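Long-range contacts in ribosome-inactivating protein 3 (PDB 2PQG), which is a maize member of the ribosome-inactivating protein family of plants, a single-chain protein that combines a mixed beta sheet with many helices: residues S61-A66 with R130-L135; V75-P80 with A136-M141; G81-E86 with N99-G104. All coordinates share one frame; numbering follows the deposited sequence.

Contact 1 (S61-A66 with R130-L135); sequences SSITLA and RAVNDL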
ATOM      1  N   SER A  61      16.056   7.348  10.605  1.00 26.66           N
ATOM      2  CA  SER A  61      15.045   8.291  10.169  1.00 26.85           C
ATOM      3  C   SER A  61      13.649   7.725  10.362  1.00 23.88           C
ATOM      4  O   SER A  61      13.470   6.714  11.040  1.00 22.88           O
ATOM      5  CB  SER A  61      15.256   8.633   8.698  1.00 30.91           C
ATOM      6  OG  SER A  61      14.540   9.800   8.347  1.00 36.30           O
ATOM      7  N   SER A  62      12.660   8.384   9.764  1.00 21.98           N
ATOM      8  CA  SER A  62      11.278   7.927   9.860  1.00 21.15           C
ATOM      9  C   SER A  62      10.325   8.719   8.966  1.00 20.86           C
ATOM     10  O   SER A  62      10.652   9.818   8.496  1.00 19.45           O
ATOM     11  CB  SER A  62      10.782   8.019  11.310  1.00 22.37           C
ATOM     12  OG  SER A  62      10.683   9.371  11.729  1.00 21.35           O
ATOM     13  N   ILE A  63       9.153   8.140   8.719  1.00 15.27           N
ATOM     14  CA  ILE A  63       8.123   8.792   7.928  1.00 15.46           C
ATOM     15  C   ILE A  63       6.762   8.334   8.428  1.00 17.13           C
ATOM     16  O   ILE A  63       6.623   7.248   8.994  1.00 14.60           O
ATOM     17  CB  ILE A  63       8.215   8.463   6.414  1.00 12.78           C
ATOM     18  CG1 ILE A  63       8.086   6.957   6.175  1.00 15.73           C
ATOM     19  CG2 ILE A  63       9.501   9.001   5.849  1.00 17.01           C
ATOM     20  CD1 ILE A  63       7.953   6.577   4.702  1.00 12.36           C
ATOM     21  N   THR A  64       5.754   9.171   8.227  1.00 17.01           N
ATOM     22  CA  THR A  64       4.403   8.817   8.637  1.00 18.08           C
ATOM     23  C   THR A  64       3.573   8.620   7.370  1.00 18.78           C
ATOM     24  O   THR A  64       3.660   9.416   6.434  1.00 17.88           O
ATOM     25  CB  THR A  64       3.762   9.926   9.488  1.00 16.15           C
ATOM     26  OG1 THR A  64       4.654  10.294  10.548  1.00 19.30           O
ATOM     27  CG2 THR A  64       2.448   9.439  10.086  1.00 14.86           C
ATOM     28  N   LEU A  65       2.780   7.552   7.336  1.00 19.31           N
ATOM     29  CA  LEU A  65       1.934   7.272   6.175  1.00 20.66           C
ATOM     30  C   LEU A  65       0.482   7.663   6.459  1.00 19.67           C
ATOM     31  O   LEU A  65      -0.076   7.285   7.487  1.00 20.35           O
ATOM     32  CB  LEU A  65       1.994   5.780   5.819  1.00 17.76           C
ATOM     33  CG  LEU A  65       3.342   5.114   5.517  1.00 13.80           C
ATOM     34  CD1 LEU A  65       3.104   3.628   5.236  1.00 12.52           C
ATOM     35  CD2 LEU A  65       4.019   5.785   4.333  1.00  3.46           C
ATOM     36  N   ALA A  66      -0.124   8.426   5.557  1.00 19.59           N
ATOM     37  CA  ALA A  66      -1.518   8.843   5.725  1.00 20.42           C
ATOM     38  C   ALA A  66      -2.424   7.876   4.966  1.00 21.33           C
ATOM     39  O   ALA A  66      -2.499   7.921   3.734  1.00 24.66           O
ATOM     40  CB  ALA A  66      -1.714  10.262   5.195  1.00 19.69           C
ATOM     41  N   ARG A 130      15.207   0.672   3.715  1.00 16.36           N
ATOM     42  CA  ARG A 130      15.732   1.551   2.679  1.00 17.78           C
ATOM     43  C   ARG A 130      14.675   2.496   2.103  1.00 18.28           C
ATOM     44  O   ARG A 130      14.970   3.646   1.761  1.00 20.23           O
ATOM     45  CB  ARG A 130      16.359   0.723   1.553  1.00 21.27           C
ATOM     46  CG  ARG A 130      17.612  -0.023   1.962  1.00 23.89           C
ATOM     47  CD  ARG A 130      18.425  -0.447   0.755  1.00 27.56           C
ATOM     48  NE  ARG A 130      17.812  -1.548   0.020  1.00 37.02           N
ATOM     49  CZ  ARG A 130      17.791  -2.810   0.440  1.00 39.43           C
ATOM     50  NH1 ARG A 130      18.353  -3.133   1.599  1.00 41.76           N
ATOM     51  NH2 ARG A 130      17.215  -3.750  -0.300  1.00 41.73           N
ATOM     52  N   ALA A 131      13.446   2.009   1.990  1.00 18.28           N
ATOM     53  CA  ALA A 131      12.349   2.816   1.472  1.00 17.50           C
ATOM     54  C   ALA A 131      12.060   4.000   2.389  1.00 17.56           C
ATOM     55  O   ALA A 131      11.896   5.130   1.925  1.00 20.34           O
ATOM     56  CB  ALA A 131      11.105   1.959   1.318  1.00 20.70           C
ATOM     57  N   VAL A 132      11.994   3.740   3.693  1.00 17.13           N
ATOM     58  CA  VAL A 132      11.735   4.800   4.658  1.00 18.92           C
ATOM     59  C   VAL A 132      12.902   5.788   4.689  1.00 21.73           C
ATOM     60  O   VAL A 132      12.699   7.002   4.617  1.00 21.65           O
ATOM     61  CB  VAL A 132      11.501   4.230   6.084  1.00 19.67           C
ATOM     62  CG1 VAL A 132      11.417   5.366   7.106  1.00 15.64           C
ATOM     63  CG2 VAL A 132      10.211   3.421   6.111  1.00 18.52           C
ATOM     64  N   ASN A 133      14.124   5.274   4.773  1.00 22.46           N
ATOM     65  CA  ASN A 133      15.286   6.148   4.818  1.00 25.89           C
ATOM     66  C   ASN A 133      15.374   7.009   3.568  1.00 26.78           C
ATOM     67  O   ASN A 133      15.774   8.170   3.633  1.00 30.41           O
ATOM     68  CB  ASN A 133      16.559   5.316   5.009  1.00 25.52           C
ATOM     69  CG  ASN A 133      16.687   4.771   6.424  1.00 28.07           C
ATOM     70  OD1 ASN A 133      17.403   3.799   6.666  1.00 28.36           O
ATOM     71  ND2 ASN A 133      15.992   5.406   7.371  1.00 28.98           N
ATOM     72  N   ASP A 134      14.974   6.436   2.440  1.00 29.62           N
ATOM     73  CA  ASP A 134      14.994   7.132   1.159  1.00 30.22           C
ATOM     74  C   ASP A 134      13.921   8.218   1.121  1.00 29.62           C
ATOM     75  O   ASP A 134      14.214   9.380   0.832  1.00 31.64           O
ATOM     76  CB  ASP A 134      14.735   6.137   0.027  1.00 35.18           C
ATOM     77  CG  ASP A 134      15.273   6.610  -1.308  1.00 39.12           C
ATOM     78  OD1 ASP A 134      15.102   7.798  -1.646  1.00 43.85           O
ATOM     79  OD2 ASP A 134      15.864   5.780  -2.027  1.00 44.80           O
ATOM     80  N   LEU A 135      12.679   7.831   1.409  1.00 25.22           N
ATOM     81  CA  LEU A 135      11.554   8.766   1.392  1.00 22.30           C
ATOM     82  C   LEU A 135      11.631   9.841   2.477  1.00 20.18           C
ATOM     83  O   LEU A 135      11.048  10.921   2.337  1.00 16.71           O
ATOM     84  CB  LEU A 135      10.229   7.995   1.496  1.00 17.96           C
ATOM     85  CG  LEU A 135       9.921   7.117   0.277  1.00 13.40           C
ATOM     86  CD1 LEU A 135       8.671   6.294   0.545  1.00 15.92           C
ATOM     87  CD2 LEU A 135       9.749   7.995  -0.973  1.00  4.78           C
TER
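Ile63 holds CG1 in the crowded position between its backbone N and carbonyl carbon (chi1 59°), and Val132 sets CG1 anti to its own N (chi1 173°), which brings the two branches together obliquely, Ile63 CG1 lying 3.8 Å from Val132 CG1. The same valine methyl reaches the strand backbone, with Val132 CG1 3.8 Å from Ser62 CA. Ile63 then runs on extended, its CD1 passing over the helix surface near Val132 CG2 and ending 4.2 Å from Leu135 CB. Its other branch lies against the helix backbone, Ile63 CG2 being 4.1 Å from Leu135 C. Just before the strand the contact turns more polar: Ser61 CB sits 3.6 Å from Asn133 ND2, a packing contact. That amide nitrogen is bonded instead to the hydroxyl of Thr58, which also binds Ser61 N and so ties both segments to one residue. Strand 62-66 and helix 130-135 cross almost perpendicularly, at 94°, with their axes 7.3 Å apart at closest approach. Leu56 of strand 51-57 touches Val132, Phe77 of strand 74-78 touches Leu135, and helix 171-189 packs on Leu135 through Thr173 and Leu177, so the helix end is wedged between the sheet and a second helix.

Contact 2 (V75-P80 with A136-M141); sequences VGFRTP and AKKKKM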
ATOM      1  N   VAL A  75      -2.572   7.811   0.919  1.00 18.84           N
ATOM      2  CA  VAL A  75      -2.885   9.066   0.241  1.00 16.92           C
ATOM      3  C   VAL A  75      -1.617   9.902   0.136  1.00 18.61           C
ATOM      4  O   VAL A  75      -1.393  10.588  -0.862  1.00 19.74           O
ATOM      5  CB  VAL A  75      -3.944   9.885   1.000  1.00 14.65           C
ATOM      6  CG1 VAL A  75      -4.311  11.125   0.202  1.00 13.81           C
ATOM      7  CG2 VAL A  75      -5.174   9.034   1.253  1.00 19.09           C
ATOM      8  N   GLY A  76      -0.787   9.839   1.173  1.00 18.36           N
ATOM      9  CA  GLY A  76       0.450  10.597   1.177  1.00 17.11           C
ATOM     10  C   GLY A  76       1.322  10.225   2.356  1.00 16.88           C
ATOM     11  O   GLY A  76       0.964   9.355   3.150  1.00 18.67           O
ATOM     12  N   PHE A  77       2.464  10.892   2.478  1.00 18.03           N
ATOM     13  CA  PHE A  77       3.389  10.630   3.574  1.00 19.34           C
ATOM     14  C   PHE A  77       4.073  11.917   4.047  1.00 20.30           C
ATOM     15  O   PHE A  77       4.240  12.869   3.277  1.00 20.50           O
ATOM     16  CB  PHE A  77       4.432   9.593   3.142  1.00 19.59           C
ATOM     17  CG  PHE A  77       5.418  10.099   2.119  1.00 22.11           C
ATOM     18  CD1 PHE A  77       6.646  10.619   2.513  1.00 21.12           C
ATOM     19  CD2 PHE A  77       5.133  10.028   0.759  1.00 20.44           C
ATOM     20  CE1 PHE A  77       7.573  11.061   1.571  1.00 18.95           C
ATOM     21  CE2 PHE A  77       6.056  10.472  -0.190  1.00 20.18           C
ATOM     22  CZ  PHE A  77       7.280  10.985   0.220  1.00 17.65           C
ATOM     23  N   ARG A  78       4.468  11.932   5.317  1.00 18.69           N
ATOM     24  CA  ARG A  78       5.115  13.085   5.926  1.00 19.04           C
ATOM     25  C   ARG A  78       6.602  12.827   6.224  1.00 18.57           C
ATOM     26  O   ARG A  78       6.968  11.787   6.770  1.00 18.41           O
ATOM     27  CB  ARG A  78       4.362  13.441   7.212  1.00 22.23           C
ATOM     28  CG  ARG A  78       4.890  14.646   7.978  1.00 25.68           C
ATOM     29  CD  ARG A  78       4.139  14.820   9.302  1.00 27.74           C
ATOM     30  NE  ARG A  78       4.727  15.869  10.132  1.00 33.34           N
ATOM     31  CZ  ARG A  78       5.904  15.773  10.747  1.00 33.06           C
ATOM     32  NH1 ARG A  78       6.631  14.665  10.636  1.00 33.36           N
ATOM     33  NH2 ARG A  78       6.367  16.796  11.456  1.00 28.80           N
ATOM     34  N   THR A  79       7.457  13.775   5.856  1.00 18.27           N
ATOM     35  CA  THR A  79       8.893  13.638   6.105  1.00 19.52           C
ATOM     36  C   THR A  79       9.255  14.099   7.522  1.00 22.00           C
ATOM     37  O   THR A  79       8.424  14.663   8.233  1.00 23.51           O
ATOM     38  CB  THR A  79       9.724  14.498   5.139  1.00 16.44           C
ATOM     39  OG1 THR A  79       9.339  15.869   5.283  1.00 18.89           O
ATOM     40  CG2 THR A  79       9.529  14.058   3.711  1.00 16.70           C
ATOM     41  N   PRO A  80      10.503  13.855   7.953  1.00 22.88           N
ATOM     42  CA  PRO A  80      10.907  14.280   9.293  1.00 23.22           C
ATOM     43  C   PRO A  80      10.848  15.798   9.403  1.00 23.26           C
ATOM     44  O   PRO A  80      10.657  16.335  10.491  1.00 29.22           O
ATOM     45  CB  PRO A  80      12.337  13.771   9.403  1.00 23.79           C
ATOM     46  CG  PRO A  80      12.315  12.550   8.581  1.00 28.38           C
ATOM     47  CD  PRO A  80      11.525  12.976   7.362  1.00 26.84           C
ATOM     48  N   ALA A 136      12.350   9.545   3.556  1.00 20.77           N
ATOM     49  CA  ALA A 136      12.510  10.511   4.639  1.00 23.95           C
ATOM     50  C   ALA A 136      13.261  11.707   4.084  1.00 25.72           C
ATOM     51  O   ALA A 136      13.259  12.776   4.682  1.00 29.47           O
ATOM     52  CB  ALA A 136      13.292   9.901   5.787  1.00 20.03           C
ATOM     53  N   LYS A 137      13.907  11.512   2.937  1.00 29.37           N
ATOM     54  CA  LYS A 137      14.663  12.575   2.287  1.00 32.04           C
ATOM     55  C   LYS A 137      14.006  13.075   1.009  1.00 33.06           C
ATOM     56  O   LYS A 137      14.659  13.788   0.247  1.00 34.82           O
ATOM     57  CB  LYS A 137      16.067  12.110   1.912  1.00 31.89           C
ATOM     58  CG  LYS A 137      16.706  11.181   2.891  1.00 35.76           C
ATOM     59  CD  LYS A 137      18.195  11.130   2.650  1.00 42.46           C
ATOM     60  CE  LYS A 137      18.880  10.313   3.724  1.00 44.23           C
ATOM     61  NZ  LYS A 137      20.212  10.884   4.062  1.00 46.11           N
ATOM     62  N   LYS A 138      12.745  12.712   0.758  1.00 33.42           N
ATOM     63  CA  LYS A 138      12.092  13.173  -0.465  1.00 36.11           C
ATOM     64  C   LYS A 138      12.450  14.626  -0.674  1.00 40.66           C
ATOM     65  O   LYS A 138      12.214  15.485   0.174  1.00 40.28           O
ATOM     66  CB  LYS A 138      10.572  13.045  -0.411  1.00 35.73           C
ATOM     67  CG  LYS A 138       9.898  13.616  -1.658  1.00 32.93           C
ATOM     68  CD  LYS A 138       9.840  12.615  -2.792  1.00 33.61           C
ATOM     69  CE  LYS A 138       9.889  13.317  -4.138  1.00 34.26           C
ATOM     70  NZ  LYS A 138       8.985  14.494  -4.209  1.00 31.13           N
ATOM     71  N   LYS A 139      13.032  14.877  -1.833  1.00 46.04           N
ATOM     72  CA  LYS A 139      13.499  16.192  -2.224  1.00 50.26           C
ATOM     73  C   LYS A 139      12.523  16.805  -3.193  1.00 52.54           C
ATOM     74  O   LYS A 139      11.739  16.111  -3.831  1.00 52.88           O
ATOM     75  CB  LYS A 139      14.849  16.040  -2.922  1.00 48.08           C
ATOM     76  CG  LYS A 139      14.785  15.150  -4.191  1.00 47.99           C
ATOM     77  CD  LYS A 139      14.222  13.750  -3.894  1.00 41.22           C
ATOM     78  CE  LYS A 139      14.592  12.751  -4.950  1.00 38.10           C
ATOM     79  NZ  LYS A 139      13.576  12.608  -6.027  1.00 39.54           N
ATOM     80  N   LYS A 140      12.584  18.113  -3.335  1.00 55.28           N
ATOM     81  CA  LYS A 140      11.712  18.814  -4.278  1.00 59.27           C
ATOM     82  C   LYS A 140      12.382  18.871  -5.634  1.00 61.11           C
ATOM     83  O   LYS A 140      11.749  19.094  -6.677  1.00 63.90           O
ATOM     84  CB  LYS A 140      11.527  20.257  -3.847  1.00 59.90           C
ATOM     85  CG  LYS A 140      12.330  20.684  -2.594  1.00 64.67           C
ATOM     86  CD  LYS A 140      11.684  21.878  -1.896  1.00 64.27           C
ATOM     87  CE  LYS A 140      11.765  23.137  -2.745  1.00 62.28           C
ATOM     88  NZ  LYS A 140      10.856  24.201  -2.247  1.00 59.75           N
ATOM     89  N   MET A 141      13.695  18.666  -5.627  1.00 61.93           N
ATOM     90  CA  MET A 141      14.543  19.098  -6.731  1.00 63.31           C
ATOM     91  C   MET A 141      15.103  17.904  -7.496  1.00 64.47           C
ATOM     92  O   MET A 141      15.367  16.851  -6.915  1.00 63.54           O
ATOM     93  CB  MET A 141      15.686  19.977  -6.219  1.00 60.85           C
ATOM     94  CG  MET A 141      15.391  21.467  -6.264  1.00 58.16           C
ATOM     95  SD  MET A 141      14.708  21.993  -7.847  1.00 57.04           S
ATOM     96  CE  MET A 141      13.236  20.978  -7.936  1.00 43.61           C
TER
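The chain leaving strand 75-78 and the non-helical chain of 136-141 come together where the CA atoms of Thr79 and Ala136 are 5.0 Å apart, and from there they meet at few points. Pro80 lays the CD side of its ring against Ala136, with CD 3.2 Å from the carbonyl O of Ala136 and 3.9 Å from its CB. Thr79 meets the same oxygen with carbon, its CB being 4.0 Å from Ala136 O. The threonine hydroxyl is used within the turn, where Thr79 OG1 pairs with Val83 N. Further back on the strand, Phe77 is turned towards the loop, its CG lying between backbone N and carbonyl carbon (chi1 70°), and its ring presents an edge: CZ comes 3.9 Å from Lys138 CB, which lies in the ring plane. The lysine chain crosses the phenylalanine at about a right angle and bends at chi2, leading its end away from the strand. There Lys138 NZ makes a weak hydrogen bond to Lys139 O, 3.2 Å long, and its charge forms a cation-pi interaction with Trp85. The Trp85 ring also meets that of Phe77, their planes about 20° apart. The arrangement is that of a beta hairpin, strands 74-78 and 84-86 joined by a turn, whose turn end and one face are packed by the loop following helix 125-135.

Contact 3 (G81-E86 with N99-G104); sequences GGVWWE and NPRWLG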
ATOM      1  N   GLY A  81      11.023  16.479   8.272  1.00 20.13           N
ATOM      2  CA  GLY A  81      10.984  17.934   8.251  1.00 17.63           C
ATOM      3  C   GLY A  81       9.574  18.504   8.189  1.00 21.13           C
ATOM      4  O   GLY A  81       9.379  19.717   8.001  1.00 18.93           O
ATOM      5  N   GLY A  82       8.587  17.620   8.331  1.00 22.59           N
ATOM      6  CA  GLY A  82       7.194  18.033   8.314  1.00 22.02           C
ATOM      7  C   GLY A  82       6.590  18.387   6.965  1.00 25.04           C
ATOM      8  O   GLY A  82       5.666  19.193   6.898  1.00 31.42           O
ATOM      9  N   VAL A  83       7.100  17.812   5.882  1.00 23.35           N
ATOM     10  CA  VAL A  83       6.544  18.100   4.566  1.00 21.27           C
ATOM     11  C   VAL A  83       5.649  16.948   4.133  1.00 23.33           C
ATOM     12  O   VAL A  83       6.082  15.791   4.113  1.00 25.17           O
ATOM     13  CB  VAL A  83       7.633  18.265   3.506  1.00 20.27           C
ATOM     14  CG1 VAL A  83       6.995  18.547   2.159  1.00 20.90           C
ATOM     15  CG2 VAL A  83       8.577  19.378   3.905  1.00 18.53           C
ATOM     16  N   TRP A  84       4.401  17.258   3.798  1.00 22.05           N
ATOM     17  CA  TRP A  84       3.465  16.224   3.362  1.00 19.95           C
ATOM     18  C   TRP A  84       3.482  16.102   1.857  1.00 18.57           C
ATOM     19  O   TRP A  84       3.381  17.093   1.140  1.00 18.83           O
ATOM     20  CB  TRP A  84       2.037  16.529   3.814  1.00 16.98           C
ATOM     21  CG  TRP A  84       1.774  16.181   5.245  1.00 17.21           C
ATOM     22  CD1 TRP A  84       1.785  17.035   6.310  1.00 19.17           C
ATOM     23  CD2 TRP A  84       1.473  14.881   5.772  1.00 18.00           C
ATOM     24  NE1 TRP A  84       1.508  16.349   7.467  1.00 23.74           N
ATOM     25  CE2 TRP A  84       1.312  15.028   7.168  1.00 19.98           C
ATOM     26  CE3 TRP A  84       1.325  13.611   5.202  1.00 14.72           C
ATOM     27  CZ2 TRP A  84       1.011  13.946   8.006  1.00 17.45           C
ATOM     28  CZ3 TRP A  84       1.027  12.537   6.034  1.00 17.49           C
ATOM     29  CH2 TRP A  84       0.872  12.713   7.422  1.00 18.82           C
ATOM     30  N   TRP A  85       3.614  14.869   1.389  1.00 19.00           N
ATOM     31  CA  TRP A  85       3.645  14.578  -0.033  1.00 17.14           C
ATOM     32  C   TRP A  85       2.431  13.745  -0.366  1.00 16.13           C
ATOM     33  O   TRP A  85       2.279  12.632   0.135  1.00 12.21           O
ATOM     34  CB  TRP A  85       4.905  13.805  -0.370  1.00 17.61           C
ATOM     35  CG  TRP A  85       6.122  14.626  -0.256  1.00 14.79           C
ATOM     36  CD1 TRP A  85       6.966  14.734   0.825  1.00 14.03           C
ATOM     37  CD2 TRP A  85       6.639  15.487  -1.259  1.00 14.12           C
ATOM     38  NE1 TRP A  85       7.991  15.607   0.539  1.00  9.71           N
ATOM     39  CE2 TRP A  85       7.826  16.070  -0.741  1.00 13.64           C
ATOM     40  CE3 TRP A  85       6.245  15.794  -2.568  1.00  8.08           C
ATOM     41  CZ2 TRP A  85       8.588  16.987  -1.476  1.00 12.77           C
ATOM     42  CZ3 TRP A  85       7.007  16.706  -3.297  1.00 15.81           C
ATOM     43  CH2 TRP A  85       8.178  17.274  -2.754  1.00 12.80           C
ATOM     44  N   GLU A  86       1.576  14.283  -1.228  1.00 18.77           N
ATOM     45  CA  GLU A  86       0.342  13.601  -1.596  1.00 20.71           C
ATOM     46  C   GLU A  86       0.237  13.089  -3.032  1.00 20.69           C
ATOM     47  O   GLU A  86       0.721  13.713  -3.981  1.00 19.11           O
ATOM     48  CB  GLU A  86      -0.827  14.537  -1.316  1.00 23.81           C
ATOM     49  CG  GLU A  86      -2.169  13.855  -1.263  1.00 29.35           C
ATOM     50  CD  GLU A  86      -3.295  14.836  -1.032  1.00 33.10           C
ATOM     51  OE1 GLU A  86      -3.012  15.963  -0.566  1.00 32.39           O
ATOM     52  OE2 GLU A  86      -4.462  14.478  -1.304  1.00 32.28           O
ATOM     53  N   ASN A  99      -0.271  22.253   4.154  1.00 25.04           N
ATOM     54  CA  ASN A  99       0.597  22.611   3.022  1.00 24.72           C
ATOM     55  C   ASN A  99       1.172  21.416   2.277  1.00 21.43           C
ATOM     56  O   ASN A  99       2.382  21.337   2.058  1.00 23.67           O
ATOM     57  CB  ASN A  99       1.761  23.490   3.512  1.00 24.34           C
ATOM     58  CG  ASN A  99       1.336  24.913   3.819  1.00 24.21           C
ATOM     59  OD1 ASN A  99       1.910  25.562   4.690  1.00 25.65           O
ATOM     60  ND2 ASN A  99       0.335  25.409   3.091  1.00 20.40           N
ATOM     61  N   PRO A 100       0.313  20.479   1.854  1.00 22.02           N
ATOM     62  CA  PRO A 100       0.814  19.305   1.138  1.00 22.69           C
ATOM     63  C   PRO A 100       1.331  19.596  -0.267  1.00 23.04           C
ATOM     64  O   PRO A 100       0.828  20.483  -0.960  1.00 24.04           O
ATOM     65  CB  PRO A 100      -0.389  18.367   1.138  1.00 20.48           C
ATOM     66  CG  PRO A 100      -1.535  19.305   1.053  1.00 18.02           C
ATOM     67  CD  PRO A 100      -1.152  20.425   1.998  1.00 21.42           C
ATOM     68  N   ARG A 101       2.351  18.846  -0.667  1.00 22.54           N
ATOM     69  CA  ARG A 101       2.944  18.985  -1.989  1.00 23.18           C
ATOM     70  C   ARG A 101       2.498  17.815  -2.859  1.00 24.40           C
ATOM     71  O   ARG A 101       2.348  16.688  -2.369  1.00 24.05           O
ATOM     72  CB  ARG A 101       4.467  18.997  -1.891  1.00 16.80           C
ATOM     73  CG  ARG A 101       5.014  20.293  -1.400  1.00 26.32           C
ATOM     74  CD  ARG A 101       6.511  20.232  -1.197  1.00 35.31           C
ATOM     75  NE  ARG A 101       7.116  21.544  -1.410  1.00 46.15           N
ATOM     76  CZ  ARG A 101       7.243  22.115  -2.605  1.00 52.95           C
ATOM     77  NH1 ARG A 101       7.801  23.313  -2.710  1.00 55.94           N
ATOM     78  NH2 ARG A 101       6.829  21.484  -3.701  1.00 57.34           N
ATOM     79  N   TRP A 102       2.276  18.093  -4.140  1.00 23.80           N
ATOM     80  CA  TRP A 102       1.872  17.064  -5.088  1.00 23.03           C
ATOM     81  C   TRP A 102       3.099  16.267  -5.540  1.00 22.16           C
ATOM     82  O   TRP A 102       4.118  16.852  -5.912  1.00 22.21           O
ATOM     83  CB  TRP A 102       1.206  17.701  -6.314  1.00 21.71           C
ATOM     84  CG  TRP A 102      -0.208  18.193  -6.100  1.00 21.85           C
ATOM     85  CD1 TRP A 102      -0.689  19.457  -6.348  1.00 18.73           C
ATOM     86  CD2 TRP A 102      -1.332  17.418  -5.656  1.00 17.45           C
ATOM     87  NE1 TRP A 102      -2.034  19.514  -6.077  1.00 16.59           N
ATOM     88  CE2 TRP A 102      -2.455  18.285  -5.639  1.00 17.56           C
ATOM     89  CE3 TRP A 102      -1.496  16.089  -5.241  1.00 20.12           C
ATOM     90  CZ2 TRP A 102      -3.734  17.851  -5.257  1.00 17.59           C
ATOM     91  CZ3 TRP A 102      -2.776  15.655  -4.856  1.00 21.33           C
ATOM     92  CH2 TRP A 102      -3.871  16.543  -4.855  1.00 21.40           C
ATOM     93  N   LEU A 103       3.002  14.941  -5.496  1.00 22.40           N
ATOM     94  CA  LEU A 103       4.100  14.087  -5.927  1.00 22.38           C
ATOM     95  C   LEU A 103       4.227  14.178  -7.453  1.00 26.20           C
ATOM     96  O   LEU A 103       5.300  13.961  -8.015  1.00 27.99           O
ATOM     97  CB  LEU A 103       3.855  12.634  -5.487  1.00 18.34           C
ATOM     98  CG  LEU A 103       4.270  12.267  -4.046  1.00 21.41           C
ATOM     99  CD1 LEU A 103       3.742  10.886  -3.625  1.00  9.17           C
ATOM    100  CD2 LEU A 103       5.791  12.298  -3.958  1.00 18.44           C
ATOM    101  N   GLY A 104       3.130  14.525  -8.119  1.00 27.53           N
ATOM    102  CA  GLY A 104       3.159  14.638  -9.567  1.00 30.90           C
ATOM    103  C   GLY A 104       2.598  13.410 -10.263  1.00 32.06           C
ATOM    104  O   GLY A 104       2.278  13.448 -11.451  1.00 34.93           O
TER
HETATM  105  O   HOH W   1       3.743  19.912   3.990  1.00 21.75           O
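Trp84 O accepts a nearly straight hydrogen bond from Arg101 N at 2.7 Å. The ladder continues with Glu86 N to Arg101 O at 2.8 Å and Leu103 N to Glu86 O at 3.0 Å, so Glu86 uses both its backbone N-H and its carbonyl, in the pattern of parallel strands. Beyond the Trp84 end of this ladder a water bridges the segments, accepting from Trp84 N at 2.7 Å and donating to Asn99 O at 2.8 Å. On one face of the sheet Trp85 and Arg101 lie side by side. Arg101 CB makes a CH-pi contact over the indole, 3.9 Å from the centroid of the six-membered ring of Trp85 and 23° off its normal, and the aliphatic chain continues to a CD that packs on Val83 CG1. Leu103 adds its CD2, 3.8 Å from Trp85 CE3. On the other face Glu86 extends with CG anti to its backbone N (chi1 -163°), bringing CD 3.9 Å from Trp102 CZ3. The planes of carboxylate and indole are 40° apart, and Pro100 flanks OE1. Both carboxylate oxygens accept backbone N-H groups, OE2 from Leu95 and OE1 from Leu96, while His94 stacks on Trp102. These two bonds probably favour the ionised form of the buried glutamate, and they tie its carboxylate to the chain that connects the two strands.

How the contacts relate
The three contacts follow one another along the same sheet, on the same side of the chain's centre. Contacts 1 and 2 are centred about 8 Å apart and are joined by the pairing of strands 62-68 and 74-78, in which Ala66 N lies 2.8 Å from Gly76 O. Their second segments are continuous in the chain, helix 125-135 running straight into the loop of contact 2. Contacts 2 and 3, about 6 Å apart between centres, share the next strand pair, with Trp85 N 2.8 Å from Phe77 O. Contact 3 adds strand 101-102, which ends the sheet on one side, and still reaches contact 1, about 13 Å away between centres, where Trp84 CZ3 packs 3.7 Å from Ala66 CB.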